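Lectin (Cicer arietinum, PDB 4HSD) is a hemopexin-fold lectin that holds a metal ion in its central channel and probably recognises carbohydrate. Local coordinates at residues A[7-12]-A[175-180]; A[76-81]-A[118-123]. All blocks are in the same frame, centred on the assembly; numbering follows the deposited sequence.

Interaction 1. Residues A[7-12]-A[175-180]. With NA (sodium ion), chain C.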
# COMPACT_ATOMS: atom_id res chain seq x y z
N ASN A 7 -7.44 3.31 0.39
CA ASN A 7 -6.83 3.50 1.69
C ASN A 7 -5.55 2.69 1.88
O ASN A 7 -4.64 3.12 2.63
CB ASN A 7 -7.84 3.07 2.75
CG ASN A 7 -7.68 3.82 4.03
OD1 ASN A 7 -6.82 4.70 4.16
ND2 ASN A 7 -8.52 3.48 5.01
N ALA A 8 -5.46 1.58 1.17
CA ALA A 8 -4.33 0.68 1.35
C ALA A 8 -4.29 -0.26 0.18
O ALA A 8 -5.35 -0.67 -0.34
CB ALA A 8 -4.47 -0.10 2.62
N ALA A 9 -3.07 -0.56 -0.25
CA ALA A 9 -2.85 -1.49 -1.33
C ALA A 9 -1.51 -2.17 -1.10
O ALA A 9 -0.66 -1.65 -0.37
CB ALA A 9 -2.86 -0.76 -2.69
N PHE A 10 -1.37 -3.35 -1.71
CA PHE A 10 -0.12 -4.08 -1.72
C PHE A 10 -0.15 -4.86 -3.04
O PHE A 10 -1.22 -5.29 -3.48
CB PHE A 10 0.04 -5.00 -0.50
CG PHE A 10 -0.93 -6.16 -0.45
CD1 PHE A 10 -1.83 -6.25 0.58
CD2 PHE A 10 -0.92 -7.17 -1.43
CE1 PHE A 10 -2.70 -7.30 0.66
CE2 PHE A 10 -1.81 -8.23 -1.37
CZ PHE A 10 -2.71 -8.30 -0.32
N ARG A 11 1.02 -5.01 -3.66
CA ARG A 11 1.12 -5.71 -4.95
C ARG A 11 0.94 -7.22 -4.77
O ARG A 11 1.36 -7.78 -3.77
CB ARG A 11 2.50 -5.41 -5.57
CG ARG A 11 2.74 -6.01 -6.95
CD ARG A 11 4.12 -5.63 -7.49
NE ARG A 11 5.16 -6.00 -6.52
CZ ARG A 11 6.47 -5.78 -6.68
NH1 ARG A 11 6.93 -5.22 -7.79
NH2 ARG A 11 7.30 -6.14 -5.73
N SER A 12 0.27 -7.87 -5.72
CA SER A 12 0.02 -9.30 -5.64
C SER A 12 1.18 -10.06 -6.25
O SER A 12 2.00 -9.49 -6.96
CB SER A 12 -1.28 -9.66 -6.35
OG SER A 12 -1.62 -11.02 -6.15
N SER A 175 -2.75 6.07 0.07
CA SER A 175 -2.54 4.68 -0.35
C SER A 175 -1.39 4.55 -1.34
O SER A 175 -1.08 5.50 -2.04
CB SER A 175 -3.82 4.11 -0.97
OG SER A 175 -3.56 2.94 -1.76
N ALA A 176 -0.76 3.38 -1.40
CA ALA A 176 0.30 3.13 -2.39
C ALA A 176 0.51 1.67 -2.70
O ALA A 176 0.17 0.82 -1.90
CB ALA A 176 1.62 3.74 -1.93
N PHE A 177 1.04 1.40 -3.89
CA PHE A 177 1.53 0.07 -4.24
C PHE A 177 2.57 0.13 -5.37
O PHE A 177 2.57 1.08 -6.17
CB PHE A 177 0.39 -0.95 -4.45
CG PHE A 177 -0.30 -0.90 -5.79
CD1 PHE A 177 -1.28 0.06 -6.05
CD2 PHE A 177 -0.04 -1.87 -6.76
CE1 PHE A 177 -1.97 0.07 -7.27
CE2 PHE A 177 -0.73 -1.86 -7.99
CZ PHE A 177 -1.70 -0.90 -8.24
N ALA A 178 3.47 -0.84 -5.39
CA ALA A 178 4.49 -0.94 -6.41
C ALA A 178 3.98 -1.69 -7.62
O ALA A 178 3.21 -2.64 -7.48
CB ALA A 178 5.73 -1.65 -5.85
N SER A 179 4.40 -1.26 -8.81
CA SER A 179 4.01 -1.89 -10.05
C SER A 179 4.73 -3.20 -10.21
O SER A 179 5.62 -3.51 -9.44
CB SER A 179 4.34 -0.96 -11.23
OG SER A 179 3.72 -1.39 -12.44
N HIS A 180 4.35 -3.98 -11.23
CA HIS A 180 5.03 -5.23 -11.51
C HIS A 180 6.20 -4.94 -12.46
O HIS A 180 7.03 -5.80 -12.75
CB HIS A 180 4.05 -6.24 -12.12
CG HIS A 180 3.27 -7.03 -11.10
ND1 HIS A 180 2.26 -6.48 -10.35
CD2 HIS A 180 3.38 -8.32 -10.70
CE1 HIS A 180 1.77 -7.39 -9.53
NE2 HIS A 180 2.44 -8.52 -9.72
NA NA C . -4.22 5.11 4.40
O HOH W 1 -0.76 0.86 0.79

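Interaction 2. Residues A[76-81]-A[118-123]. With NA (sodium ion), chain C.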
# COMPACT_ATOMS: atom_id res chain seq x y z
N PHE A 76 2.06 -7.30 4.74
CA PHE A 76 1.81 -6.70 6.04
C PHE A 76 0.58 -5.81 5.91
O PHE A 76 0.41 -5.08 4.94
CB PHE A 76 3.02 -5.87 6.51
CG PHE A 76 4.06 -6.66 7.29
CD1 PHE A 76 3.80 -7.10 8.57
CD2 PHE A 76 5.32 -6.91 6.75
CE1 PHE A 76 4.76 -7.80 9.29
CE2 PHE A 76 6.29 -7.61 7.48
CZ PHE A 76 6.01 -8.06 8.75
N ILE A 77 -0.29 -5.90 6.90
CA ILE A 77 -1.51 -5.13 6.91
C ILE A 77 -1.60 -4.41 8.24
O ILE A 77 -1.19 -4.93 9.28
CB ILE A 77 -2.72 -6.02 6.68
CG1 ILE A 77 -2.68 -7.21 7.65
CG2 ILE A 77 -2.72 -6.54 5.25
CD1 ILE A 77 -3.39 -6.99 8.95
N PHE A 78 -2.13 -3.19 8.19
CA PHE A 78 -2.23 -2.30 9.33
C PHE A 78 -3.63 -1.70 9.50
O PHE A 78 -4.45 -1.72 8.59
CB PHE A 78 -1.31 -1.10 9.10
CG PHE A 78 0.16 -1.42 9.12
CD1 PHE A 78 0.91 -1.17 10.27
CD2 PHE A 78 0.82 -1.86 7.97
CE1 PHE A 78 2.28 -1.37 10.27
CE2 PHE A 78 2.19 -2.06 7.97
CZ PHE A 78 2.93 -1.81 9.15
N TYR A 79 -3.84 -1.12 10.67
CA TYR A 79 -5.02 -0.33 11.02
C TYR A 79 -4.61 0.33 12.34
O TYR A 79 -4.29 -0.38 13.31
CB TYR A 79 -6.29 -1.14 11.22
CG TYR A 79 -7.43 -0.24 11.66
CD1 TYR A 79 -8.03 0.61 10.76
CD2 TYR A 79 -7.86 -0.19 12.99
CE1 TYR A 79 -9.03 1.48 11.15
CE2 TYR A 79 -8.86 0.67 13.40
CZ TYR A 79 -9.45 1.51 12.46
OH TYR A 79 -10.48 2.35 12.82
N GLU A 80 -4.60 1.66 12.34
CA GLU A 80 -4.14 2.45 13.46
C GLU A 80 -2.82 1.89 13.99
O GLU A 80 -1.94 1.59 13.19
CB GLU A 80 -5.21 2.55 14.54
CG GLU A 80 -6.27 3.59 14.20
CD GLU A 80 -7.49 3.55 15.11
OE1 GLU A 80 -7.36 3.20 16.30
OE2 GLU A 80 -8.59 3.90 14.64
N ASN A 81 -2.66 1.75 15.31
CA ASN A 81 -1.34 1.30 15.82
C ASN A 81 -1.09 -0.20 15.79
O ASN A 81 -0.08 -0.65 16.30
CB ASN A 81 -1.03 1.87 17.23
CG ASN A 81 -1.92 1.30 18.33
OD1 ASN A 81 -2.36 0.16 18.26
ND2 ASN A 81 -2.15 2.08 19.37
N ASN A 118 1.66 5.44 15.86
CA ASN A 118 0.21 5.33 16.04
C ASN A 118 -0.53 5.04 14.72
O ASN A 118 -1.75 4.85 14.69
CB ASN A 118 -0.33 6.61 16.71
CG ASN A 118 0.25 6.81 18.13
OD1 ASN A 118 0.69 7.91 18.47
ND2 ASN A 118 0.25 5.76 18.93
N GLY A 119 0.23 4.98 13.62
CA GLY A 119 -0.35 4.70 12.32
C GLY A 119 0.48 5.09 11.11
O GLY A 119 1.17 6.12 11.12
N ILE A 120 0.40 4.26 10.07
CA ILE A 120 1.07 4.55 8.81
C ILE A 120 -0.00 4.81 7.73
O ILE A 120 -1.02 4.13 7.68
CB ILE A 120 2.03 3.38 8.47
CG1 ILE A 120 3.10 3.27 9.60
CG2 ILE A 120 2.68 3.54 7.10
CD1 ILE A 120 3.98 2.06 9.53
N ASP A 121 0.23 5.82 6.90
CA ASP A 121 -0.68 6.18 5.84
C ASP A 121 -0.70 5.22 4.68
O ASP A 121 -1.70 4.66 4.38
CB ASP A 121 -0.36 7.59 5.33
CG ASP A 121 -0.75 8.72 6.31
OD1 ASP A 121 -0.28 9.83 6.09
OD2 ASP A 121 -1.51 8.52 7.25
N ALA A 122 0.44 5.03 4.05
CA ALA A 122 0.57 4.08 2.94
C ALA A 122 2.00 3.55 2.84
O ALA A 122 2.91 4.05 3.53
CB ALA A 122 0.14 4.73 1.62
N ALA A 123 2.19 2.55 1.99
CA ALA A 123 3.47 1.89 1.83
C ALA A 123 3.55 1.06 0.55
O ALA A 123 2.55 0.50 0.11
CB ALA A 123 3.72 0.98 3.02
NA NA C . -4.22 5.11 4.40

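Interaction 1. Residues A[7-12]-A[175-180]
R11 grips segment 175-180 with its guanidinium: NH1 donates to the carbonyl O of S179 (2.7 Å, N-H...O angle 144°), while the CB of A178 lies over one guanidinium face. The long arginine chain reaches this carbonyl because it leaves the backbone extended and bends only at chi3 (54°). Its CD then sits over one face of the H180 ring, 3.7 Å from the centroid, a CH-pi contact. At the ring edge, H180 NE2 makes a weak hydrogen bond to S12 O (3.0 Å), whereas ND1 is bonded to the Y31 hydroxyl, so both nitrogens have a partner, though only weakly at NE2.

Nearer the middle small side chains on one strand or the other let the backbones come close. The CB of A9 meets the CB of F177 at 3.7 Å; a methyl suits the narrow gap between the strands, and the F177 ring continues outward to Y186 and Y31. Beside it the two backbones are bridged by water rather than paired directly: one molecule accepts from A9 N (2.9 Å) and can donate to A176 O (2.8 Å). S175, also small, lays its CB against the N7-A8 peptide. N7 itself turns to the sodium ion, which it holds through its backbone O and its OD1 (2.6 Å), with the carbonyls of D65, D121 and D174 completing the site; a classic bulge at N7 and A8, both facing F21, shapes this end.

Strands 7-11 and 175-178 run parallel, 7° apart, without forming a common sheet, as the inner strands of neighbouring blades do round the channel of a four-bladed hemopexin beta-propeller.

Interaction 2. Residues A[76-81]-A[118-123]
F78 reaches segment 118-123 with the far part of its ring: CE1 lies 3.9 Å from the CD1 of I120, and CZ is almost as near. With CG anti to its own carbonyl carbon (chi1 -68°), the phenylalanine leans toward the neighbouring blade, and the extended isoleucine chain comes to meet it obliquely. Two bulky apolar groups suit this buried seam, to which C66 and F68 of strand 66-69 also contribute.

Past Y79 the strand ends in a tight turn. E80 takes phi 46° and psi -135°, and with N81 following it the backbone angles come close to those of a type II' turn. The E80 N-H is bonded to OD2 of D65, while the glutamate chain lies on the exposed side, where a charge is easily hydrated. The E80 carbonyl O packs on the CA of G119 at 3.6 Å. Glycine is required at 119 by its backbone angles, which would jam a CB against the preceding carbonyl.

N81 closes the contact, its CB resting on the CA of N118 at 3.9 Å; N81 N and N118 O are 3.3 Å apart, but the angle is too poor for a hydrogen bond.

Beyond I120 the second segment carries D121, whose carbonyl O binds the sodium ion (2.6 Å) and whose OD1 is held by G137 N. A classic beta bulge at D121 and A122, opposite F135, starts the inner strand here, an arrangement typical of the hemopexin propeller, in which carbonyls at the start of the inner strands hold an ion in the central channel.

In the fold
From the N terminus, strand 6-11 enters the first sheet as its channel-side edge, and the chain then builds three further four-stranded sheets in turn. Interaction 2 joins the second sheet, at the hairpin turn after strand 74-79, to the run leading into the third, closing a short loop of 36 residues. Interaction 1 closes a far longer one, bringing strand 175-178 of the last sheet beside the first and so completing the ring; the shorter loop lies wholly within it. The two contacts meet where A122 packs on S175 and A176, and both touch the sodium ion, through N7 and D121; D65 and D174 bring in the other two blades, so all four converge on the channel.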